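Local coordinates for protein SAM-dependent methyltransferase (Exiguobacterium sibiricum 255-15, PDB 3D2L) that probably transfers methyl groups from S-adenosylmethionine to an acceptor that is not specified, at residues A[30-33]-A[34-37]; A[61-64]-A[65-68]; A[203-206]-A[207-211]. One frame throughout, in Å; residues are numbered along the deposited sequence.

How the contacts relate
All three contacts are local and lie around the seven-stranded mixed sheet, but none touches another. Contacts 1 and 2 belong to neighbouring parallel strands, at opposite ends of the strands: contact 1 leads into the start of strand 36-40, and contact 2 follows the end of strand 56-61. Their centres are about 24 Å apart. Contact 3, on helix 203-212, lies about 29 Å from contact 2 between centres, on the other side of the chain's centre. Buried Val31 and Ile37 back an exposed, salt-bridged turn in contact 1; buried Asp61 and Leu67 back a serine-capped helix start with exposed glutamates in contact 2. Contact 3 buries Tyr206, Trp209 and Leu210, with aromatic and amide stacking along one helix, whose Trp209 packs on helix 113-126.

Contact 1 (A[30-33]-A[34-37]); sequences QVEP and GKRI
Lys35 folds back over the beta turn that carries it and meets Glu32 with both its backbone and its side chain. The backbone bond, from Lys35 N to Glu32 O, measures 3.3 Å with an N-H...O angle of 159°, and it closes a type II turn from Glu32 to Lys35. The third place of the turn belongs to Gly34, whose positive phi of 94° explains the residue: any CB here would be pressed into Pro33 O. Pro33 fills the second place.

Beside the turn the side chains of Glu32 and Lys35 run in the same direction. Bends in the lysine chain bring NZ to 3.0 Å from Glu32 OE1, a salt bridge whose hydrogen bond is weak; Glu32 OE2 stays 3.9 Å from Lys35 NZ, so one oxygen does most of the pairing. The lysine methylenes lie against the turn as well, with Lys35 CG 3.2 Å from Glu32 O. Both residues of the pair keep a solvent-facing side.

Val31 supplies the apolar half. Its CG1 stands opposite the backbone N (chi1 -180°), which puts it against the returning chain, 3.9 Å from Lys35 CB. The same methyl meets Ile37 CD1 at 4.2 Å, the two side chains approaching tip to tip, and both residues are buried.

The turn links helix 20-30 to strand 36-40. Val31 packs on Ala99 and Leu134 of strands 97-102 and 131-138, while Ile37 rests on Val27 of the helix and on Ala99 and Thr101, joining the connection to the central sheet.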
# COMPACT_ATOMS: atom_id res chain seq x y z
N GLN A 30 -10.26 13.06 -3.98
CA GLN A 30 -10.15 13.51 -2.60
C GLN A 30 -9.14 14.59 -2.31
O GLN A 30 -9.32 15.30 -1.33
CB GLN A 30 -9.77 12.33 -1.66
CG GLN A 30 -10.51 11.07 -1.90
CD GLN A 30 -12.00 11.24 -1.84
OE1 GLN A 30 -12.52 12.11 -1.13
NE2 GLN A 30 -12.71 10.40 -2.59
N VAL A 31 -8.09 14.70 -3.13
CA VAL A 31 -7.00 15.65 -2.86
C VAL A 31 -6.79 16.45 -4.10
O VAL A 31 -6.57 15.86 -5.15
CB VAL A 31 -5.68 14.91 -2.44
CG1 VAL A 31 -4.51 15.93 -2.15
CG2 VAL A 31 -5.95 13.99 -1.25
N GLU A 32 -6.89 17.78 -4.00
CA GLU A 32 -6.73 18.66 -5.17
C GLU A 32 -5.38 18.50 -5.82
O GLU A 32 -4.36 18.47 -5.12
CB GLU A 32 -6.88 20.15 -4.82
CG GLU A 32 -8.26 20.62 -4.41
CD GLU A 32 -8.65 20.22 -2.98
OE1 GLU A 32 -7.90 19.43 -2.34
OE2 GLU A 32 -9.71 20.71 -2.50
N PRO A 33 -5.35 18.40 -7.17
CA PRO A 33 -4.05 18.30 -7.79
C PRO A 33 -3.18 19.46 -7.41
O PRO A 33 -3.68 20.52 -7.08
CB PRO A 33 -4.39 18.27 -9.28
CG PRO A 33 -5.74 17.62 -9.31
CD PRO A 33 -6.44 18.22 -8.15
N GLY A 34 -1.87 19.25 -7.41
CA GLY A 34 -0.93 20.32 -7.05
C GLY A 34 -0.52 20.30 -5.58
O GLY A 34 0.49 20.89 -5.20
N LYS A 35 -1.31 19.64 -4.75
CA LYS A 35 -1.00 19.48 -3.34
C LYS A 35 0.18 18.52 -3.10
O LYS A 35 0.63 17.79 -4.00
CB LYS A 35 -2.24 19.07 -2.55
CG LYS A 35 -3.31 20.16 -2.57
CD LYS A 35 -3.87 20.40 -1.20
CE LYS A 35 -4.64 21.71 -1.10
NZ LYS A 35 -6.07 21.51 -1.25
N ARG A 36 0.67 18.56 -1.86
CA ARG A 36 1.83 17.81 -1.40
C ARG A 36 1.34 16.58 -0.71
O ARG A 36 0.53 16.68 0.20
CB ARG A 36 2.69 18.64 -0.45
CG ARG A 36 3.22 19.92 -1.10
CD ARG A 36 4.06 20.81 -0.16
NE ARG A 36 3.37 21.13 1.10
CZ ARG A 36 2.33 21.96 1.22
NH1 ARG A 36 1.81 22.59 0.15
NH2 ARG A 36 1.78 22.15 2.42
N ILE A 37 1.83 15.44 -1.18
CA ILE A 37 1.47 14.12 -0.69
C ILE A 37 2.67 13.26 -0.29
O ILE A 37 3.70 13.24 -0.98
CB ILE A 37 0.67 13.27 -1.74
CG1 ILE A 37 -0.65 13.94 -2.10
CG2 ILE A 37 0.40 11.84 -1.22
CD1 ILE A 37 -1.63 13.03 -2.88

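Contact 2 (A[61-64]-A[65-68]); sequences DLSE and EMLE
Ser63 O accepts from Leu67 N at 3.1 Å, and Glu64 O from Glu68 N at 2.9 Å; these bonds begin the ladder of helix 64-76 just as the chain leaves strand 56-61. Ser63 is the N-cap. Its OG is turned opposite its own backbone N (chi1 -178°), toward the first helical turn, and accepts from Met66 N at 3.3 Å along a fairly straight path of 162°. An Asx turn precedes it, Ser63 N donating to Asp61 OD2, although the position of that oxygen is less certain because it is modelled too near the methyl of Met66, a selenomethionine.

Leu67 reaches back to the strand end. Its CD2 touches Asp61 CB at 3.6 Å and its CD1 lies 3.7 Å from Asp61 O, so the branched tip covers the backbone and the base of the aspartate. On the outer side Glu64 and Glu65 run side by side, their OE1 atoms 3.7 Å apart and their carboxylate planes at 78°.

Two negative groups so close should repel, a cost that the helix N-terminus probably offsets in part. Asp61 OD1 accepts from Gly43 N, tying the strand end to the loop beyond strand 36-40. Class I methyltransferases commonly carry an acidic residue at this strand end to bind the cofactor ribose; the position of Asp61 is consistent with that role.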
# COMPACT_ATOMS: atom_id res chain seq x y z
N ASP A 61 9.23 3.97 2.23
CA ASP A 61 9.08 2.52 2.42
C ASP A 61 10.21 2.00 3.33
O ASP A 61 11.26 2.64 3.46
CB ASP A 61 9.15 1.83 1.08
CG ASP A 61 8.59 0.44 1.11
OD1 ASP A 61 7.35 0.29 1.09
OD2 ASP A 61 9.38 -0.52 1.07
N LEU A 62 10.03 0.85 3.96
CA LEU A 62 11.09 0.27 4.77
C LEU A 62 12.16 -0.44 3.93
O LEU A 62 13.23 -0.70 4.43
CB LEU A 62 10.55 -0.71 5.85
CG LEU A 62 10.26 -0.15 7.24
CD1 LEU A 62 9.56 -1.21 8.10
CD2 LEU A 62 11.55 0.34 7.94
N SER A 63 11.90 -0.70 2.65
CA SER A 63 12.83 -1.45 1.79
C SER A 63 13.73 -0.62 0.90
O SER A 63 13.29 -0.03 -0.07
CB SER A 63 12.05 -2.40 0.88
OG SER A 63 12.93 -3.17 0.07
N GLU A 64 15.02 -0.61 1.21
CA GLU A 64 16.01 0.13 0.43
C GLU A 64 16.03 -0.32 -1.01
O GLU A 64 16.15 0.49 -1.91
CB GLU A 64 17.42 -0.04 1.04
CG GLU A 64 17.60 0.52 2.45
CD GLU A 64 17.20 -0.43 3.62
OE1 GLU A 64 16.46 -1.45 3.39
OE2 GLU A 64 17.64 -0.13 4.77
N GLU A 65 15.89 -1.63 -1.20
CA GLU A 65 15.94 -2.27 -2.51
C GLU A 65 14.77 -1.84 -3.41
O GLU A 65 14.93 -1.55 -4.59
CB GLU A 65 15.94 -3.80 -2.33
CG GLU A 65 17.25 -4.36 -1.67
CD GLU A 65 17.32 -4.28 -0.11
OE1 GLU A 65 16.37 -3.87 0.60
OE2 GLU A 65 18.38 -4.68 0.41
N MSE A 66 13.59 -1.77 -2.82
CA MSE A 66 12.45 -1.32 -3.56
C MSE A 66 12.58 0.16 -3.91
O MSE A 66 12.26 0.57 -5.05
CB MSE A 66 11.17 -1.67 -2.79
CG MSE A 66 10.97 -3.16 -2.69
SE MSE A 66 9.22 -3.60 -2.06
CE MSE A 66 9.16 -2.94 -0.37
N LEU A 67 13.06 0.97 -2.95
CA LEU A 67 13.23 2.43 -3.18
C LEU A 67 14.29 2.74 -4.22
O LEU A 67 14.19 3.74 -4.92
CB LEU A 67 13.47 3.19 -1.87
CG LEU A 67 12.31 3.13 -0.88
CD1 LEU A 67 12.59 4.07 0.32
CD2 LEU A 67 10.97 3.46 -1.53
N GLU A 68 15.28 1.86 -4.36
CA GLU A 68 16.29 2.00 -5.40
C GLU A 68 15.67 1.88 -6.79
O GLU A 68 15.99 2.65 -7.68
CB GLU A 68 17.38 0.96 -5.23
CG GLU A 68 18.32 1.27 -4.07
CD GLU A 68 19.28 0.11 -3.74
OE1 GLU A 68 19.48 -0.78 -4.59
OE2 GLU A 68 19.83 0.12 -2.61

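Contact 3 (A[203-206]-A[207-211])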
# COMPACT_ATOMS: atom_id res chain seq x y z
N PRO A 203 -14.15 -2.78 9.16
CA PRO A 203 -14.00 -1.33 8.97
C PRO A 203 -14.28 -0.47 10.21
O PRO A 203 -13.62 0.52 10.43
CB PRO A 203 -15.01 -1.02 7.86
CG PRO A 203 -15.15 -2.29 7.13
CD PRO A 203 -14.96 -3.41 8.10
N GLU A 204 -15.24 -0.88 11.02
CA GLU A 204 -15.57 -0.16 12.24
C GLU A 204 -14.38 -0.05 13.20
O GLU A 204 -14.31 0.89 13.96
CB GLU A 204 -16.69 -0.89 12.98
CG GLU A 204 -18.02 -0.92 12.23
CD GLU A 204 -18.10 -1.90 11.03
OE1 GLU A 204 -17.29 -2.87 10.92
OE2 GLU A 204 -19.02 -1.68 10.21
N GLN A 205 -13.49 -1.04 13.21
CA GLN A 205 -12.31 -1.01 14.07
C GLN A 205 -11.36 0.07 13.59
O GLN A 205 -10.81 0.83 14.40
CB GLN A 205 -11.56 -2.35 14.09
CG GLN A 205 -10.31 -2.29 14.95
CD GLN A 205 -10.61 -1.97 16.40
OE1 GLN A 205 -10.87 -2.87 17.18
NE2 GLN A 205 -10.53 -0.70 16.78
N TYR A 206 -11.17 0.14 12.27
CA TYR A 206 -10.34 1.19 11.70
C TYR A 206 -10.91 2.61 11.93
O TYR A 206 -10.14 3.53 12.16
CB TYR A 206 -10.13 0.99 10.19
CG TYR A 206 -9.14 -0.13 9.82
CD1 TYR A 206 -7.76 0.03 10.00
CD2 TYR A 206 -9.58 -1.28 9.21
CE1 TYR A 206 -6.86 -0.96 9.65
CE2 TYR A 206 -8.70 -2.27 8.82
CZ TYR A 206 -7.33 -2.11 9.04
OH TYR A 206 -6.47 -3.10 8.67
N ILE A 207 -12.21 2.78 11.80
CA ILE A 207 -12.91 4.07 12.05
C ILE A 207 -12.65 4.49 13.49
O ILE A 207 -12.35 5.63 13.74
CB ILE A 207 -14.45 3.95 11.81
CG1 ILE A 207 -14.79 3.75 10.31
CG2 ILE A 207 -15.20 5.21 12.36
CD1 ILE A 207 -16.25 3.16 10.05
N THR A 208 -12.75 3.56 14.44
CA THR A 208 -12.49 3.90 15.85
C THR A 208 -11.08 4.40 16.09
O THR A 208 -10.87 5.37 16.80
CB THR A 208 -12.74 2.66 16.75
OG1 THR A 208 -14.13 2.36 16.68
CG2 THR A 208 -12.37 2.96 18.19
N TRP A 209 -10.11 3.71 15.53
CA TRP A 209 -8.72 4.10 15.64
C TRP A 209 -8.46 5.43 15.00
O TRP A 209 -7.71 6.23 15.54
CB TRP A 209 -7.79 3.03 15.03
CG TRP A 209 -7.71 1.72 15.81
CD1 TRP A 209 -7.86 1.56 17.16
CD2 TRP A 209 -7.39 0.43 15.29
NE1 TRP A 209 -7.68 0.23 17.50
CE2 TRP A 209 -7.38 -0.47 16.37
CE3 TRP A 209 -7.15 -0.05 14.00
CZ2 TRP A 209 -7.14 -1.82 16.19
CZ3 TRP A 209 -6.88 -1.37 13.83
CH2 TRP A 209 -6.86 -2.25 14.91
N LEU A 210 -9.04 5.66 13.82
CA LEU A 210 -8.91 6.96 13.17
C LEU A 210 -9.42 8.09 14.07
O LEU A 210 -8.74 9.09 14.22
CB LEU A 210 -9.63 7.00 11.82
CG LEU A 210 -8.89 6.26 10.69
CD1 LEU A 210 -9.85 5.98 9.50
CD2 LEU A 210 -7.58 7.00 10.27
N ARG A 211 -10.61 7.93 14.64
CA ARG A 211 -11.14 8.93 15.58
C ARG A 211 -10.24 9.09 16.82
O ARG A 211 -10.01 10.21 17.25
CB ARG A 211 -12.55 8.55 15.98
CG ARG A 211 -13.52 8.63 14.82
CD ARG A 211 -14.87 8.07 15.21
NE ARG A 211 -15.78 8.05 14.07
CZ ARG A 211 -16.87 7.29 13.97
NH1 ARG A 211 -17.21 6.44 14.92
NH2 ARG A 211 -17.61 7.39 12.88
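Gln205 lies over one face of the Trp209 indole, and this stack is the tight part of the contact. With CG opposite the backbone N (chi1 178°) and a bend at the next bond, the glutamine chain sweeps across the ring: CG sits 3.5 Å from the centroid of the Trp209 six-membered ring as a CH-pi contact, and the amide continues almost flat above the indole, planes 17° apart. Gln205 NE2 comes within 3.1 Å of Trp209 NE1, but both are donors, so the contact is stacking. From another side Trp209 turns its edge toward the face of Tyr206, an offset edge-to-face pair with centroids 5.8 Å apart and planes at 88°.

Helix 203-212 leads into strand 215-222, an edge strand of the Rossmann-like class I methyltransferase fold, in which strand 235-242 runs antiparallel to its neighbours. Trp209 extends from it to Val116 and Phe120 of helix 113-126, while Leu210 packs on the sheet. Replacing Trp209 by alanine would probably free the Gln205 amide to turn and open a gap against helix 113-126.

Away from these rings the packing is looser. Glu204 is exposed, its side chain no nearer than 5.0 Å to residues 207-211.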